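Local structure of putative aliphatic sulfonates-binding protein (Escherichia coli, 2X26) at residues Ala4-Met16 with Asn50-Ile62. The protein probably binds aliphatic sulfonates in the periplasm and delivers them to an ABC-type transporter for uptake. Numbering follows the deposited sequence. Where two conformers were deposited one is given.
Sequences ALRIGYQKGSIGM and NVGSIDLGSTGDI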
loop_
_atom_site.group_PDB
_atom_site.type_symbol
_atom_site.label_atom_id
_atom_site.label_comp_id
_atom_site.label_asym_id
_atom_site.label_seq_id
_atom_site.Cartn_x
_atom_site.Cartn_y
_atom_site.Cartn_z
ATOM N N ALA A 4 -4.273 10.019 -21.116
ATOM C CA ALA A 4 -3.133 9.384 -20.468
ATOM C C ALA A 4 -3.461 8.959 -19.043
ATOM O O ALA A 4 -4.339 9.539 -18.368
ATOM C CB ALA A 4 -1.955 10.299 -20.445
ATOM N N LEU A 5 -2.735 7.925 -18.629
ATOM C CA LEU A 5 -2.795 7.420 -17.294
ATOM C C LEU A 5 -1.346 7.166 -16.913
ATOM O O LEU A 5 -0.706 6.225 -17.413
ATOM C CB LEU A 5 -3.623 6.142 -17.226
ATOM C CG LEU A 5 -3.443 5.438 -15.878
ATOM C CD1 LEU A 5 -3.852 6.293 -14.666
ATOM C CD2 LEU A 5 -4.208 4.098 -15.882
ATOM N N ARG A 6 -0.875 7.975 -15.975
ATOM C CA ARG A 6 0.506 7.868 -15.421
ATOM C C ARG A 6 0.426 7.254 -14.037
ATOM O O ARG A 6 -0.191 7.811 -13.132
ATOM C CB ARG A 6 1.194 9.253 -15.350
ATOM C CG ARG A 6 1.193 9.912 -16.731
ATOM C CD ARG A 6 1.455 11.394 -16.620
ATOM N NE ARG A 6 0.346 12.080 -15.967
ATOM C CZ ARG A 6 0.420 13.376 -15.642
ATOM N NH1 ARG A 6 1.548 14.059 -15.867
ATOM N NH2 ARG A 6 -0.595 13.952 -15.011
ATOM N N ILE A 7 1.042 6.088 -13.905
ATOM C CA ILE A 7 0.830 5.251 -12.714
ATOM C C ILE A 7 2.056 5.232 -11.830
ATOM O O ILE A 7 3.162 4.877 -12.280
ATOM C CB ILE A 7 0.474 3.793 -13.107
ATOM C CG1 ILE A 7 -0.737 3.797 -14.064
ATOM C CG2 ILE A 7 0.291 2.967 -11.844
ATOM C CD1 ILE A 7 -1.000 2.487 -14.787
ATOM N N GLY A 8 1.882 5.608 -10.574
ATOM C CA GLY A 8 2.963 5.437 -9.574
ATOM C C GLY A 8 2.846 4.098 -8.894
ATOM O O GLY A 8 1.793 3.774 -8.340
ATOM N N TYR A 9 3.917 3.324 -8.910
ATOM C CA TYR A 9 3.855 1.968 -8.269
ATOM C C TYR A 9 5.133 1.739 -7.451
ATOM O O TYR A 9 6.119 2.451 -7.641
ATOM C CB TYR A 9 3.687 0.876 -9.331
ATOM C CG TYR A 9 4.925 0.594 -10.208
ATOM C CD1 TYR A 9 5.750 -0.526 -9.939
ATOM C CD2 TYR A 9 5.256 1.417 -11.273
ATOM C CE1 TYR A 9 6.857 -0.772 -10.707
ATOM C CE2 TYR A 9 6.390 1.169 -12.075
ATOM C CZ TYR A 9 7.151 0.040 -11.790
ATOM O OH TYR A 9 8.264 -0.236 -12.539
ATOM N N GLN A 10 5.101 0.731 -6.567
ATOM C CA GLN A 10 6.280 0.328 -5.804
ATOM C C GLN A 10 6.540 -1.134 -6.143
ATOM O O GLN A 10 5.676 -1.823 -6.704
ATOM C CB GLN A 10 6.022 0.494 -4.324
ATOM C CG GLN A 10 5.673 1.987 -3.936
ATOM C CD GLN A 10 5.363 2.109 -2.454
ATOM O OE1 GLN A 10 6.228 1.801 -1.599
ATOM N NE2 GLN A 10 4.145 2.558 -2.128
ATOM N N LYS A 11 7.736 -1.585 -5.866
ATOM C CA LYS A 11 8.055 -3.008 -6.137
ATOM C C LYS A 11 7.052 -3.990 -5.571
ATOM O O LYS A 11 6.799 -5.047 -6.183
ATOM C CB LYS A 11 9.457 -3.315 -5.634
ATOM C CG LYS A 11 10.530 -2.761 -6.468
ATOM C CD LYS A 11 11.850 -3.152 -5.813
ATOM C CE LYS A 11 13.028 -2.498 -6.503
ATOM N NZ LYS A 11 13.107 -2.912 -7.924
ATOM N N GLY A 12 6.489 -3.671 -4.409
ATOM C CA GLY A 12 5.500 -4.518 -3.727
ATOM C C GLY A 12 4.056 -4.232 -4.049
ATOM O O GLY A 12 3.152 -4.843 -3.425
ATOM N N SER A 13 3.802 -3.371 -5.054
ATOM C CA SER A 13 2.434 -3.086 -5.505
ATOM C C SER A 13 2.090 -4.229 -6.481
ATOM O O SER A 13 2.190 -4.059 -7.690
ATOM C CB SER A 13 2.342 -1.754 -6.262
ATOM O OG SER A 13 2.786 -0.678 -5.428
ATOM N N ILE A 14 1.729 -5.402 -5.934
ATOM C CA ILE A 14 1.670 -6.638 -6.758
ATOM C C ILE A 14 0.730 -6.562 -7.914
ATOM O O ILE A 14 1.114 -6.939 -9.015
ATOM C CB ILE A 14 1.338 -7.836 -5.867
ATOM C CG1 ILE A 14 2.422 -7.988 -4.789
ATOM C CG2 ILE A 14 1.158 -9.113 -6.735
ATOM C CD1 ILE A 14 3.953 -7.956 -5.313
ATOM N N GLY A 15 -0.478 -6.038 -7.676
ATOM C CA GLY A 15 -1.485 -5.899 -8.763
ATOM C C GLY A 15 -0.896 -5.040 -9.902
ATOM O O GLY A 15 -0.963 -5.415 -11.105
ATOM N N MET A 16 -0.315 -3.889 -9.526
ATOM C CA MET A 16 0.288 -3.012 -10.509
ATOM C C MET A 16 1.439 -3.684 -11.258
ATOM O O MET A 16 1.481 -3.622 -12.497
ATOM C CB MET A 16 0.750 -1.707 -9.871
ATOM C CG MET A 16 -0.433 -0.809 -9.557
ATOM S SD MET A 16 0.235 0.748 -8.924
ATOM C CE MET A 16 -1.225 1.719 -8.935
ATOM N N ASN A 50 0.654 14.758 -5.776
ATOM C CA ASN A 50 0.230 16.063 -5.349
ATOM C C ASN A 50 0.687 17.251 -6.220
ATOM O O ASN A 50 0.076 18.306 -6.176
ATOM C CB ASN A 50 0.671 16.334 -3.924
ATOM C CG ASN A 50 -0.260 17.321 -3.224
ATOM O OD1 ASN A 50 0.169 18.261 -2.551
ATOM N ND2 ASN A 50 -1.538 17.112 -3.415
ATOM N N VAL A 51 1.785 17.073 -6.952
ATOM C CA VAL A 51 2.216 18.084 -7.922
ATOM C C VAL A 51 1.614 17.774 -9.276
ATOM O O VAL A 51 1.722 18.583 -10.179
ATOM C CB VAL A 51 3.780 18.296 -8.016
ATOM C CG1 VAL A 51 4.335 18.842 -6.727
ATOM C CG2 VAL A 51 4.525 17.017 -8.358
ATOM N N GLY A 52 0.995 16.604 -9.418
ATOM C CA GLY A 52 0.237 16.265 -10.626
ATOM C C GLY A 52 1.076 15.571 -11.689
ATOM O O GLY A 52 0.657 15.550 -12.855
ATOM N N SER A 53 2.227 14.998 -11.323
ATOM C CA SER A 53 3.051 14.371 -12.366
ATOM C C SER A 53 2.686 12.889 -12.570
ATOM O O SER A 53 3.213 12.263 -13.482
ATOM C CB SER A 53 4.523 14.516 -12.076
ATOM O OG SER A 53 4.872 13.846 -10.893
ATOM N N ILE A 54 1.851 12.352 -11.691
ATOM C CA ILE A 54 1.235 11.022 -11.937
ATOM C C ILE A 54 -0.266 11.143 -11.585
ATOM O O ILE A 54 -0.699 12.126 -10.938
ATOM C CB ILE A 54 1.858 9.892 -11.102
ATOM C CG1 ILE A 54 1.824 10.291 -9.637
ATOM C CG2 ILE A 54 3.310 9.530 -11.565
ATOM C CD1 ILE A 54 2.116 9.066 -8.745
ATOM N N ASP A 55 -1.071 10.192 -12.030
ATOM C CA ASP A 55 -2.504 10.288 -11.850
ATOM C C ASP A 55 -3.083 9.273 -10.869
ATOM O O ASP A 55 -4.140 9.522 -10.329
ATOM C CB ASP A 55 -3.201 10.066 -13.201
ATOM C CG ASP A 55 -2.697 10.992 -14.239
ATOM O OD1 ASP A 55 -2.755 12.213 -14.004
ATOM O OD2 ASP A 55 -2.218 10.542 -15.298
ATOM N N LEU A 56 -2.383 8.168 -10.628
ATOM C CA LEU A 56 -2.929 7.093 -9.804
ATOM C C LEU A 56 -1.749 6.462 -9.119
ATOM O O LEU A 56 -0.712 6.232 -9.776
ATOM C CB LEU A 56 -3.630 6.049 -10.706
ATOM C CG LEU A 56 -4.217 4.809 -10.036
ATOM C CD1 LEU A 56 -5.381 5.241 -9.138
ATOM C CD2 LEU A 56 -4.716 3.839 -11.118
ATOM N N GLY A 57 -1.901 6.129 -7.828
ATOM C CA GLY A 57 -0.797 5.519 -7.094
ATOM C C GLY A 57 -1.236 4.492 -6.064
ATOM O O GLY A 57 -2.386 4.502 -5.628
ATOM N N SER A 58 -0.321 3.565 -5.757
ATOM C CA SER A 58 -0.542 2.531 -4.763
ATOM C C SER A 58 0.374 2.787 -3.544
ATOM O O SER A 58 1.588 3.003 -3.696
ATOM C CB SER A 58 -0.121 1.220 -5.428
ATOM O OG SER A 58 0.288 0.293 -4.451
ATOM N N THR A 59 -0.184 2.773 -2.342
ATOM C CA THR A 59 0.612 2.928 -1.107
ATOM C C THR A 59 -0.117 2.201 0.017
ATOM O O THR A 59 -1.262 1.788 -0.139
ATOM C CB THR A 59 0.893 4.411 -0.597
ATOM O OG1 THR A 59 -0.225 4.866 0.152
ATOM C CG2 THR A 59 1.224 5.439 -1.695
ATOM N N GLY A 60 0.575 2.034 1.132
ATOM C CA GLY A 60 -0.013 1.464 2.336
ATOM C C GLY A 60 -0.933 2.452 3.011
ATOM O O GLY A 60 -1.188 3.534 2.482
ATOM N N ASP A 61 -1.399 2.100 4.204
ATOM C CA ASP A 61 -2.346 2.964 4.909
ATOM C C ASP A 61 -1.699 4.216 5.554
ATOM O O ASP A 61 -2.384 5.246 5.794
ATOM C CB ASP A 61 -3.168 2.157 5.922
ATOM C CG ASP A 61 -2.327 1.361 6.915
ATOM O OD1 ASP A 61 -1.291 0.783 6.517
ATOM O OD2 ASP A 61 -2.749 1.286 8.120
ATOM N N ILE A 62 -0.387 4.184 5.757
ATOM C CA ILE A 62 0.245 5.277 6.478
ATOM C C ILE A 62 0.593 6.522 5.643
ATOM O O ILE A 62 0.189 7.636 6.036
ATOM C CB ILE A 62 1.505 4.815 7.285
ATOM C CG1 ILE A 62 1.161 3.696 8.288
ATOM C CG2 ILE A 62 2.157 6.049 7.955
ATOM C CD1 ILE A 62 -0.115 3.932 9.093
HETATM O O HOH W 1 -3.138 12.353 -17.280
#
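Arg-6 lies across Asp-55 and grips its carboxylate with two nitrogens. Its CB sits 3.8 Å from Ile-54 CA, its CG runs past the OD2 of Asp-55, and its CD comes beside the carbonyl oxygen of Ser-53. A bend at chi3 (-68°) then swings the guanidinium side-on to the carboxylate. Asp-55 OD2 lies in the guanidinium plane, 3.1 Å from Arg-6 NE on an almost straight bond, but NE approaches it from above the carboxylate plane; NH2 takes Asp-55 OD1 on its syn side at 3.0 Å. The guanidinium and carboxylate planes are turned 44° against each other. Ser-53 O lies over one guanidinium face. OD2 also accepts the backbone N of Arg-6, on its anti side, and a water that bridges to Ala-4 O, so several donors fix the carboxylate's rotation.

The same arginine starts the backbone pairing: its O accepts Asp-55 N and, weakly, Leu-56 N. From there the chains run as parallel strands, 4-9 beside 56-59, in the five-stranded mixed sheet of one lobe of this periplasmic binding protein; strand 33-38 pairs along the other edge of 4-9. Gly-8 N donates to Leu-56 O at 2.8 Å, while Ser-58 N to Gly-8 O is a weak bond. Ile-54 CD1 packs against Gly-8 CA at 3.8 Å.

Farther along, Gln-10 stretches out beyond CG and its NE2 donates to Ser-58 O (3.0 Å), which lies almost in the Gln-10 amide plane. Ser-13 OG accepts Gln-10 N across the type I turn and donates to Ser-58 OG at 2.9 Å. From the start of helix 14-21, Met-16 lays SD against Ser-58 CB at 3.5 Å. A glycerol, probably from the crystallisation liquor, lies near the Ser-58 side chain.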